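Local coordinates for ABC transporter substrate-binding protein (Staphylococcus aureus subsp. aureus NCTC 8325, PDB 3UN6), which is of unknown function, binds zinc, and probably serves as the substrate-binding component of an ABC-type import system, at residues E116-L128 against E200-V214. Sequence-based numbering, arbitrary orientation.
Sequences EGNVIMGQKGMHL and EKLGKGKTLKHGDDV
I120 and G122 pair with strand 206-210 through backbone hydrogen bonds at the tight part of this contact. G122 N donates to K206 O at 2.8 Å, and K206 N returns a bond to G122 O. I120 N binds K209 O. I120 O takes L208 N at 2.9 Å, with the donor in the carbonyl plane, and a weaker bond from K209 N. L208 and K209 thus both face I120, which makes a classic beta bulge. The L208 side chain lies over G122, with CD1 3.6 Å from G122 CA. L128 CD2 lies 4.2 Å from L208 CB. On the same face as I120, K209 packs its CB near I120 CD1, which also meets V214 CG2 tip to tip.

M121 and T207 lie on the other face. M121 is selenomethionine. Its chain bends at chi2 (-67°) and again at chi3, bringing SE to 3.5 Å from T207 OG1 and CE against E200 CG. T207 OG1 donates to E200 OE2, met from above the carboxylate plane. Strand 206-210 runs antiparallel along strand 112-122, whose backbone also bonds to strand 188-192. This mixed sheet is consistent with the type II periplasmic-binding-protein fold of the family. G211 N bonds N118 O. The N118 side chain lies about 5 Å from a zinc ion and touches H46 and C220, two of the zinc ligands. N118 OD1 is hydrogen-bonded to H149 NE2.

At the G117-G211 end the packing is also close. The carboxylates of E116 and D212 stack with their planes 23° apart, and OE2 of E116 is 3.0 Å from OD2 of D212. Two like charges this near would probably raise the proton affinity of the pair. E116 OE1 also accepts from D217 N.

The solvent side is looser. Extended K124 and K204 touch through their aliphatic chains, CB to CB at 3.7 Å. K206 NZ reaches M126 O, at the end of the type II turn Q123-M126, in a weak bond.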
# COMPACT_ATOMS: atom_id res chain seq x y z
N GLU A 116 -3.08 -6.74 4.66
CA GLU A 116 -4.28 -6.90 3.83
C GLU A 116 -4.81 -5.60 3.24
O GLU A 116 -4.01 -4.76 2.77
CB GLU A 116 -5.37 -7.68 4.61
CG GLU A 116 -4.88 -9.03 5.11
CD GLU A 116 -4.47 -10.02 3.99
OE1 GLU A 116 -4.08 -11.16 4.34
OE2 GLU A 116 -4.57 -9.69 2.78
N GLY A 117 -6.13 -5.45 3.17
CA GLY A 117 -6.72 -4.22 2.62
C GLY A 117 -6.71 -4.05 1.10
O GLY A 117 -6.95 -2.94 0.59
N ASN A 118 -6.42 -5.13 0.36
CA ASN A 118 -6.42 -5.11 -1.12
C ASN A 118 -7.64 -5.84 -1.68
O ASN A 118 -8.15 -6.80 -1.08
CB ASN A 118 -5.13 -5.75 -1.70
CG ASN A 118 -3.96 -4.76 -1.73
OD1 ASN A 118 -4.16 -3.59 -2.04
ND2 ASN A 118 -2.73 -5.25 -1.46
N VAL A 119 -8.13 -5.37 -2.83
CA VAL A 119 -9.25 -5.99 -3.47
C VAL A 119 -9.06 -6.19 -4.97
O VAL A 119 -8.18 -5.61 -5.57
CB VAL A 119 -10.54 -5.13 -3.30
CG1 VAL A 119 -10.92 -5.05 -1.84
CG2 VAL A 119 -10.33 -3.73 -3.88
N ILE A 120 -9.90 -7.05 -5.54
CA ILE A 120 -9.99 -7.26 -6.97
C ILE A 120 -11.43 -7.03 -7.29
O ILE A 120 -12.30 -7.73 -6.78
CB ILE A 120 -9.55 -8.68 -7.37
CG1 ILE A 120 -8.05 -8.86 -7.05
CG2 ILE A 120 -9.81 -8.92 -8.87
CD1 ILE A 120 -7.62 -10.30 -6.86
N MSE A 121 -11.70 -6.00 -8.09
CA MSE A 121 -13.05 -5.60 -8.48
C MSE A 121 -13.33 -6.01 -9.91
O MSE A 121 -12.43 -6.08 -10.73
CB MSE A 121 -13.19 -4.08 -8.42
CG MSE A 121 -12.82 -3.49 -7.08
SE MSE A 121 -14.07 -4.04 -5.71
CE MSE A 121 -15.64 -3.10 -6.40
N GLY A 122 -14.59 -6.29 -10.20
CA GLY A 122 -15.04 -6.62 -11.54
C GLY A 122 -16.26 -5.79 -11.84
O GLY A 122 -16.80 -5.12 -10.95
N GLN A 123 -16.71 -5.82 -13.09
CA GLN A 123 -17.90 -5.08 -13.49
C GLN A 123 -19.10 -5.64 -12.76
O GLN A 123 -19.08 -6.79 -12.32
CB GLN A 123 -18.14 -5.21 -15.00
CG GLN A 123 -17.10 -4.51 -15.83
CD GLN A 123 -17.26 -4.80 -17.32
OE1 GLN A 123 -18.18 -5.50 -17.72
NE2 GLN A 123 -16.35 -4.25 -18.14
N LYS A 124 -20.14 -4.82 -12.68
CA LYS A 124 -21.39 -5.17 -12.06
C LYS A 124 -21.93 -6.51 -12.58
O LYS A 124 -21.96 -6.74 -13.79
CB LYS A 124 -22.39 -4.07 -12.39
CG LYS A 124 -23.81 -4.28 -11.96
CD LYS A 124 -24.67 -3.16 -12.52
CE LYS A 124 -26.10 -3.24 -12.04
NZ LYS A 124 -26.88 -2.07 -12.53
N GLY A 125 -22.33 -7.39 -11.66
CA GLY A 125 -22.92 -8.70 -12.01
C GLY A 125 -22.00 -9.78 -12.59
O GLY A 125 -22.47 -10.85 -13.01
N MSE A 126 -20.70 -9.53 -12.62
CA MSE A 126 -19.74 -10.48 -13.15
C MSE A 126 -19.49 -11.57 -12.10
O MSE A 126 -19.54 -11.30 -10.91
CB MSE A 126 -18.46 -9.74 -13.51
CG MSE A 126 -17.40 -10.52 -14.22
SE MSE A 126 -15.98 -9.25 -14.71
CE MSE A 126 -16.91 -8.36 -16.18
N HIS A 127 -19.25 -12.79 -12.55
CA HIS A 127 -18.97 -13.90 -11.64
C HIS A 127 -17.59 -14.43 -11.99
O HIS A 127 -17.18 -14.38 -13.15
CB HIS A 127 -20.01 -15.01 -11.81
CG HIS A 127 -21.42 -14.53 -11.75
ND1 HIS A 127 -22.08 -14.28 -10.56
CD2 HIS A 127 -22.32 -14.26 -12.73
CE1 HIS A 127 -23.31 -13.87 -10.81
NE2 HIS A 127 -23.48 -13.85 -12.12
N LEU A 128 -16.86 -14.93 -11.00
CA LEU A 128 -15.52 -15.48 -11.26
C LEU A 128 -15.50 -16.57 -12.35
O LEU A 128 -14.50 -16.73 -13.04
CB LEU A 128 -14.88 -15.99 -9.97
CG LEU A 128 -14.36 -14.85 -9.11
CD1 LEU A 128 -13.98 -15.33 -7.70
CD2 LEU A 128 -13.17 -14.20 -9.81
N GLU A 200 -17.96 0.23 -5.84
CA GLU A 200 -19.30 -0.31 -5.60
C GLU A 200 -20.30 0.81 -5.44
O GLU A 200 -21.36 0.76 -6.01
CB GLU A 200 -19.34 -1.19 -4.35
CG GLU A 200 -18.55 -2.46 -4.47
CD GLU A 200 -18.83 -3.43 -3.34
OE1 GLU A 200 -19.28 -2.99 -2.26
OE2 GLU A 200 -18.60 -4.65 -3.52
N LYS A 201 -19.94 1.81 -4.63
CA LYS A 201 -20.80 2.98 -4.37
C LYS A 201 -20.95 3.83 -5.63
O LYS A 201 -22.05 4.10 -6.06
CB LYS A 201 -20.18 3.85 -3.26
CG LYS A 201 -21.07 5.00 -2.68
CD LYS A 201 -20.20 6.10 -2.04
CE LYS A 201 -20.94 7.01 -1.04
NZ LYS A 201 -21.11 6.38 0.33
N LEU A 202 -19.83 4.26 -6.20
CA LEU A 202 -19.87 5.10 -7.39
C LEU A 202 -20.20 4.27 -8.58
O LEU A 202 -19.32 3.71 -9.24
CB LEU A 202 -18.57 5.83 -7.63
CG LEU A 202 -18.34 7.06 -6.78
CD1 LEU A 202 -17.05 7.74 -7.26
CD2 LEU A 202 -19.51 8.01 -6.87
N GLY A 203 -21.48 4.20 -8.85
CA GLY A 203 -21.95 3.46 -9.97
C GLY A 203 -21.85 1.96 -9.77
O GLY A 203 -22.28 1.41 -8.74
N LYS A 204 -21.19 1.32 -10.72
CA LYS A 204 -21.21 -0.11 -10.83
C LYS A 204 -19.85 -0.83 -10.80
O LYS A 204 -19.04 -0.75 -11.75
CB LYS A 204 -21.98 -0.39 -12.13
CG LYS A 204 -23.35 0.35 -12.13
CD LYS A 204 -24.03 0.49 -13.50
CE LYS A 204 -25.30 1.36 -13.35
NZ LYS A 204 -25.98 1.65 -14.65
N GLY A 205 -19.62 -1.52 -9.68
CA GLY A 205 -18.44 -2.33 -9.45
C GLY A 205 -18.82 -3.44 -8.48
O GLY A 205 -19.64 -3.24 -7.59
N LYS A 206 -18.24 -4.62 -8.65
CA LYS A 206 -18.52 -5.77 -7.78
C LYS A 206 -17.22 -6.30 -7.22
O LYS A 206 -16.22 -6.42 -7.95
CB LYS A 206 -19.24 -6.87 -8.58
CG LYS A 206 -19.46 -8.18 -7.79
CD LYS A 206 -20.34 -9.16 -8.57
CE LYS A 206 -20.60 -10.46 -7.78
NZ LYS A 206 -21.63 -11.32 -8.45
N THR A 207 -17.21 -6.61 -5.92
CA THR A 207 -16.02 -7.17 -5.27
C THR A 207 -15.93 -8.64 -5.61
O THR A 207 -16.78 -9.44 -5.20
CB THR A 207 -16.06 -7.01 -3.75
OG1 THR A 207 -16.20 -5.63 -3.43
CG2 THR A 207 -14.76 -7.56 -3.12
N LEU A 208 -14.91 -9.01 -6.37
CA LEU A 208 -14.74 -10.41 -6.76
C LEU A 208 -13.91 -11.19 -5.76
O LEU A 208 -14.20 -12.35 -5.50
CB LEU A 208 -14.08 -10.50 -8.13
CG LEU A 208 -14.91 -9.94 -9.28
CD1 LEU A 208 -14.10 -9.98 -10.55
CD2 LEU A 208 -16.19 -10.74 -9.42
N LYS A 209 -12.90 -10.55 -5.17
CA LYS A 209 -12.01 -11.26 -4.27
C LYS A 209 -11.25 -10.29 -3.37
O LYS A 209 -10.97 -9.16 -3.76
CB LYS A 209 -11.00 -12.00 -5.17
CG LYS A 209 -10.59 -13.36 -4.74
CD LYS A 209 -11.72 -14.32 -4.91
CE LYS A 209 -11.31 -15.73 -4.56
NZ LYS A 209 -12.50 -16.65 -4.57
N HIS A 210 -10.98 -10.70 -2.13
CA HIS A 210 -10.10 -9.94 -1.28
C HIS A 210 -8.69 -10.52 -1.47
O HIS A 210 -8.53 -11.69 -1.80
CB HIS A 210 -10.56 -9.96 0.18
CG HIS A 210 -11.66 -8.99 0.46
ND1 HIS A 210 -12.98 -9.35 0.54
CD2 HIS A 210 -11.63 -7.64 0.60
CE1 HIS A 210 -13.72 -8.28 0.75
NE2 HIS A 210 -12.93 -7.23 0.79
N GLY A 211 -7.66 -9.70 -1.31
CA GLY A 211 -6.28 -10.18 -1.46
C GLY A 211 -6.03 -11.41 -0.62
O GLY A 211 -5.37 -12.35 -1.08
N ASP A 212 -6.61 -11.41 0.58
CA ASP A 212 -6.52 -12.48 1.56
C ASP A 212 -6.85 -13.85 0.97
O ASP A 212 -6.28 -14.86 1.39
CB ASP A 212 -7.56 -12.28 2.68
CG ASP A 212 -7.69 -10.83 3.16
OD1 ASP A 212 -7.99 -10.65 4.36
OD2 ASP A 212 -7.51 -9.88 2.36
N ASP A 213 -7.80 -13.87 0.04
CA ASP A 213 -8.29 -15.09 -0.59
C ASP A 213 -7.38 -15.59 -1.68
O ASP A 213 -7.58 -16.69 -2.19
CB ASP A 213 -9.64 -14.83 -1.29
CG ASP A 213 -10.69 -14.23 -0.38
OD1 ASP A 213 -10.74 -14.63 0.78
OD2 ASP A 213 -11.50 -13.36 -0.86
N VAL A 214 -6.42 -14.76 -2.09
CA VAL A 214 -5.57 -15.06 -3.22
C VAL A 214 -4.15 -15.32 -2.77
O VAL A 214 -3.59 -16.36 -3.07
CB VAL A 214 -5.61 -13.90 -4.20
CG1 VAL A 214 -4.79 -14.19 -5.39
CG2 VAL A 214 -7.06 -13.63 -4.59
O HOH W 1 -8.60 -7.23 2.26